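PDB 4OY6: putative secreted cellulose-binding protein from Streptomyces coelicolor, which is probably a copper-dependent lytic polysaccharide monooxygenase of family AA10 that oxidatively cleaves cellulose chains. Local coordinates for residues Q120-P124 with A125-L129; S156-T159 with G160-V164. All coordinates share one frame; numbering follows the deposited sequence.

Contact 1: Q120-P124 with A125-L129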
loop_
_atom_site.group_PDB
_atom_site.type_symbol
_atom_site.label_atom_id
_atom_site.label_comp_id
_atom_site.label_asym_id
_atom_site.label_seq_id
_atom_site.Cartn_x
_atom_site.Cartn_y
_atom_site.Cartn_z
ATOM N N GLN A 120 0.178 -12.459 -12.345
ATOM C CA GLN A 120 -0.620 -13.689 -12.304
ATOM C C GLN A 120 0.296 -14.834 -11.927
ATOM O O GLN A 120 1.404 -14.951 -12.454
ATOM C CB GLN A 120 -1.196 -14.051 -13.669
ATOM C CG GLN A 120 -2.365 -13.229 -14.155
ATOM C CD GLN A 120 -3.648 -13.507 -13.377
ATOM O OE1 GLN A 120 -3.962 -12.795 -12.439
ATOM N NE2 GLN A 120 -4.412 -14.511 -13.798
ATOM N N GLY A 121 -0.164 -15.688 -11.045
ATOM C CA GLY A 121 0.632 -16.833 -10.596
ATOM C C GLY A 121 1.308 -16.610 -9.257
ATOM O O GLY A 121 1.661 -17.563 -8.578
ATOM N N PHE A 122 1.496 -15.345 -8.880
ATOM C CA PHE A 122 2.014 -15.002 -7.569
ATOM C C PHE A 122 0.889 -15.057 -6.545
ATOM O O PHE A 122 -0.179 -14.511 -6.781
ATOM C CB PHE A 122 2.616 -13.599 -7.606
ATOM C CG PHE A 122 3.122 -13.124 -6.263
ATOM C CD1 PHE A 122 4.378 -13.504 -5.812
ATOM C CD2 PHE A 122 2.332 -12.316 -5.453
ATOM C CE1 PHE A 122 4.849 -13.056 -4.592
ATOM C CE2 PHE A 122 2.795 -11.878 -4.227
ATOM C CZ PHE A 122 4.041 -12.257 -3.793
ATOM N N ASP A 123 1.147 -15.707 -5.412
ATOM C CA ASP A 123 0.155 -15.860 -4.351
ATOM C C ASP A 123 0.556 -15.020 -3.138
ATOM O O ASP A 123 1.376 -15.449 -2.330
ATOM C CB ASP A 123 0.053 -17.312 -3.935
ATOM C CG ASP A 123 -0.931 -17.520 -2.803
ATOM O OD1 ASP A 123 -1.702 -16.574 -2.487
ATOM O OD2 ASP A 123 -0.922 -18.635 -2.231
ATOM N N PRO A 124 -0.047 -13.836 -2.966
ATOM C CA PRO A 124 0.295 -13.013 -1.799
ATOM C C PRO A 124 0.001 -13.620 -0.448
ATOM O O PRO A 124 0.532 -13.188 0.558
ATOM C CB PRO A 124 -0.524 -11.722 -2.019
ATOM C CG PRO A 124 -0.886 -11.724 -3.474
ATOM C CD PRO A 124 -1.062 -13.187 -3.803
ATOM N N ALA A 125 -0.867 -14.621 -0.410
ATOM C CA ALA A 125 -1.196 -15.226 0.873
ATOM C C ALA A 125 -0.112 -16.179 1.340
ATOM O O ALA A 125 -0.107 -16.535 2.511
ATOM C CB ALA A 125 -2.529 -15.953 0.784
ATOM N N THR A 126 0.784 -16.614 0.439
ATOM C CA THR A 126 1.845 -17.548 0.813
ATOM C C THR A 126 3.262 -17.160 0.388
ATOM O O THR A 126 4.218 -17.839 0.771
ATOM C CB THR A 126 1.570 -18.974 0.270
ATOM O OG1 THR A 126 1.537 -18.941 -1.164
ATOM C CG2 THR A 126 0.272 -19.539 0.825
ATOM N N GLN A 127 3.413 -16.070 -0.366
ATOM C CA GLN A 127 4.709 -15.646 -0.876
ATOM C C GLN A 127 4.997 -14.193 -0.520
ATOM O O GLN A 127 4.104 -13.339 -0.594
ATOM C CB GLN A 127 4.726 -15.759 -2.392
ATOM C CG GLN A 127 4.498 -17.167 -2.916
ATOM C CD GLN A 127 4.598 -17.209 -4.422
ATOM O OE1 GLN A 127 3.604 -17.113 -5.119
ATOM N NE2 GLN A 127 5.823 -17.281 -4.935
ATOM N N ALA A 128 6.251 -13.925 -0.143
ATOM C CA ALA A 128 6.689 -12.561 0.133
ATOM C C ALA A 128 6.729 -11.744 -1.163
ATOM O O ALA A 128 7.102 -12.256 -2.230
ATOM C CB ALA A 128 8.073 -12.585 0.748
ATOM N N LEU A 129 6.323 -10.484 -1.085
ATOM C CA LEU A 129 6.423 -9.590 -2.230
ATOM C C LEU A 129 7.887 -9.272 -2.552
ATOM O O LEU A 129 8.685 -8.979 -1.665
ATOM C CB LEU A 129 5.700 -8.287 -1.968
ATOM C CG LEU A 129 4.305 -8.123 -2.499
ATOM C CD1 LEU A 129 3.403 -8.851 -1.519
ATOM C CD2 LEU A 129 4.004 -6.621 -2.610
HETATM O O HOH W 1 2.460 -11.333 0.447
#
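An Asx turn laid over a type I beta turn folds residues 120-129 back on themselves, with Asp-123 answering Ala-125, Thr-126 and Gln-127. Its carboxylate OD1 accepts the backbone N of Ala-125 at 3.0 Å, which closes the Asx turn, while its OD2 takes the hydroxyl OG1 of Thr-126 at 2.7 Å. Both donors meet the carboxylate from well above its plane. With Asp-123 CG anti to the backbone N (chi1 178°), the acid swings forward over the turn. Thr-126 OG1 sits between its own backbone N and carbonyl carbon, and from there it reaches the acid. Asp-123 O is gripped twice, by Thr-126 N at 3.1 Å from above the carbonyl plane and by Gln-127 N at 2.9 Å, almost in line with the carbonyl bond, although that N-H points off line and the bond is bent. Pro-124 suits the second turn position, where its ring holds phi near the required value and no backbone N-H is needed.

This turn lies in the loop joining strands 110-118 and 134-139, in the mixed sheet of the immunoglobulin-like beta sandwich of AA10 enzymes. Gln-127 returns the bond: its extended side chain runs back past Phe-122, and OE1 accepts Asp-123 N at 2.8 Å in a nearly straight bond (170°). Amide and phenyl planes are 33° apart as the two chains pass in opposite directions, Gln-127 CB lying 3.5 Å from Phe-122 CE1. The ring of Phe-122 meets Ala-128 O at its edge, and its CE2 touches Leu-129 CD1 at 4.1 Å, two buried apolar groups crossing roughly at right angles. Gly-121 has a positive phi at which a CB would press on the preceding carbonyl O. A water donates to both Pro-124 O and Gln-127 O, linking them.

Contact 2: S156-T159 with G160-V164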
loop_
_atom_site.group_PDB
_atom_site.type_symbol
_atom_site.label_atom_id
_atom_site.label_comp_id
_atom_site.label_asym_id
_atom_site.label_seq_id
_atom_site.Cartn_x
_atom_site.Cartn_y
_atom_site.Cartn_z
ATOM N N SER A 156 -5.927 -5.877 -17.797
ATOM C CA SER A 156 -6.668 -6.991 -18.373
ATOM C C SER A 156 -5.899 -8.271 -18.112
ATOM O O SER A 156 -4.681 -8.260 -18.067
ATOM C CB SER A 156 -6.884 -6.797 -19.881
ATOM O OG SER A 156 -7.601 -5.619 -20.181
ATOM N N GLY A 157 -6.620 -9.375 -17.946
ATOM C CA GLY A 157 -5.995 -10.670 -17.726
ATOM C C GLY A 157 -5.535 -10.956 -16.315
ATOM O O GLY A 157 -4.863 -11.961 -16.080
ATOM N N LEU A 158 -5.897 -10.096 -15.372
ATOM C CA LEU A 158 -5.596 -10.354 -13.955
ATOM C C LEU A 158 -6.841 -10.899 -13.283
ATOM O O LEU A 158 -7.916 -10.346 -13.447
ATOM C CB LEU A 158 -5.135 -9.081 -13.263
ATOM C CG LEU A 158 -3.962 -8.377 -13.941
ATOM C CD1 LEU A 158 -3.561 -7.137 -13.158
ATOM C CD2 LEU A 158 -2.758 -9.296 -14.115
ATOM N N THR A 159 -6.686 -11.950 -12.496
ATOM C CA THR A 159 -7.792 -12.606 -11.800
ATOM C C THR A 159 -7.413 -12.881 -10.365
ATOM O O THR A 159 -6.227 -13.020 -10.042
ATOM C CB THR A 159 -8.180 -13.915 -12.504
ATOM O OG1 THR A 159 -7.067 -14.805 -12.487
ATOM C CG2 THR A 159 -8.624 -13.643 -13.967
ATOM N N GLY A 160 -8.423 -12.979 -9.507
ATOM C CA GLY A 160 -8.174 -13.377 -8.148
ATOM C C GLY A 160 -7.337 -12.393 -7.354
ATOM O O GLY A 160 -7.333 -11.176 -7.601
ATOM N N ARG A 161 -6.662 -12.933 -6.347
ATOM C CA ARG A 161 -5.947 -12.159 -5.342
ATOM C C ARG A 161 -4.629 -11.593 -5.883
ATOM O O ARG A 161 -3.764 -12.327 -6.360
ATOM C CB ARG A 161 -5.660 -13.046 -4.136
ATOM C CG ARG A 161 -4.803 -12.365 -3.074
ATOM C CD ARG A 161 -4.452 -13.271 -1.918
ATOM N NE ARG A 161 -5.513 -13.416 -0.938
ATOM C CZ ARG A 161 -5.710 -12.581 0.067
ATOM N NH1 ARG A 161 -4.945 -11.511 0.224
ATOM N NH2 ARG A 161 -6.683 -12.848 0.940
ATOM N N HIS A 162 -4.481 -10.280 -5.721
ATOM C CA HIS A 162 -3.252 -9.564 -6.072
ATOM C C HIS A 162 -2.914 -8.519 -5.020
ATOM O O HIS A 162 -3.713 -8.240 -4.129
ATOM C CB HIS A 162 -3.373 -8.860 -7.449
ATOM C CG HIS A 162 -3.456 -9.808 -8.605
ATOM N ND1 HIS A 162 -2.411 -10.003 -9.478
ATOM C CD2 HIS A 162 -4.438 -10.646 -8.996
ATOM C CE1 HIS A 162 -2.753 -10.935 -10.353
ATOM N NE2 HIS A 162 -3.980 -11.340 -10.078
ATOM N N VAL A 163 -1.727 -7.948 -5.144
ATOM C CA VAL A 163 -1.372 -6.726 -4.421
ATOM C C VAL A 163 -1.090 -5.652 -5.453
ATOM O O VAL A 163 -0.351 -5.891 -6.426
ATOM C CB VAL A 163 -0.136 -6.909 -3.503
ATOM C CG1 VAL A 163 0.059 -5.691 -2.611
ATOM C CG2 VAL A 163 -0.245 -8.159 -2.663
ATOM N N VAL A 164 -1.684 -4.482 -5.233
ATOM C CA VAL A 164 -1.367 -3.265 -5.964
ATOM C C VAL A 164 -0.303 -2.534 -5.140
ATOM O O VAL A 164 -0.427 -2.413 -3.926
ATOM C CB VAL A 164 -2.596 -2.378 -6.168
ATOM C CG1 VAL A 164 -2.229 -1.074 -6.843
ATOM C CG2 VAL A 164 -3.680 -3.103 -6.932
#
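Thr-159, Gly-160 and His-162 carry this contact, in which the chain bends so that an imidazole reaches back to the backbone just before it. His-162 NE2 donates to Thr-159 O over 2.8 Å, but the bond is weak, its N-H...O angle being 129°. NE2 also makes a weak hydrogen bond to Gln-120 OE1, so its N-H is shared between two acceptors. The Thr-159 carbonyl lies at the ring edge, close to the ring plane, and its O is also 3.2 Å from His-162 CD2. Gly-160 O comes to the same edge, 3.3 Å from His-162 CD2. With His-162 CG anti to its carbonyl carbon (chi1 -68°), the ring turns back over the bend instead of following the strand onward.

The bend leads into strand 161-170, which runs antiparallel to strands 110-118 and 175-184 in the mixed beta sheet. Gly-160 makes the change of direction with a positive phi of 65°, and a CB there would clash with Thr-159 O. Its backbone is also hydrogen-bonded to Phe-185 and Gly-186 at the C-terminus, and a bound zinc ion and Asp-184 lie close by. Thr-159 gives its carbonyl O to the contact while its polar, beta-branched side chain points away, at home on the exposed side.

Leu-158 covers one face of the buried imidazole, its CB 4.1 Å from His-162 NE2 and its CD2 the same distance from His-162 CE1, the two side chains crossing near a right angle. The ring is fixed further by its stronger bond, from His-162 ND1 to Thr-118 O on strand 110-118, and by an edge-to-face stack with Phe-185. Since both nitrogens face oxygen acceptors, the imidazole may be partly protonated, an uncertain inference given the weak bonds at NE2.

How the contacts relate
Contact 1 comes first along the chain, in the loop that leaves strand 110-118; contact 2 follows, where the chain enters strand 161-170. Those two strands are antiparallel neighbours in the mixed sheet, which brings the contacts together at one end of it, their centres about 11 Å apart and each about 15 Å from the centre of the chain. They touch directly: in one of its two conformers Gln-120 turns OE1 to Thr-159 N, a probable hydrogen bond of 2.9 Å, and the same OE1 approaches His-162 NE2 weakly; Pro-124 packs on Arg-161 and Val-163. Neither contact includes the copper ligands His-1 and His-108, so both are structural packing at the sheet's end.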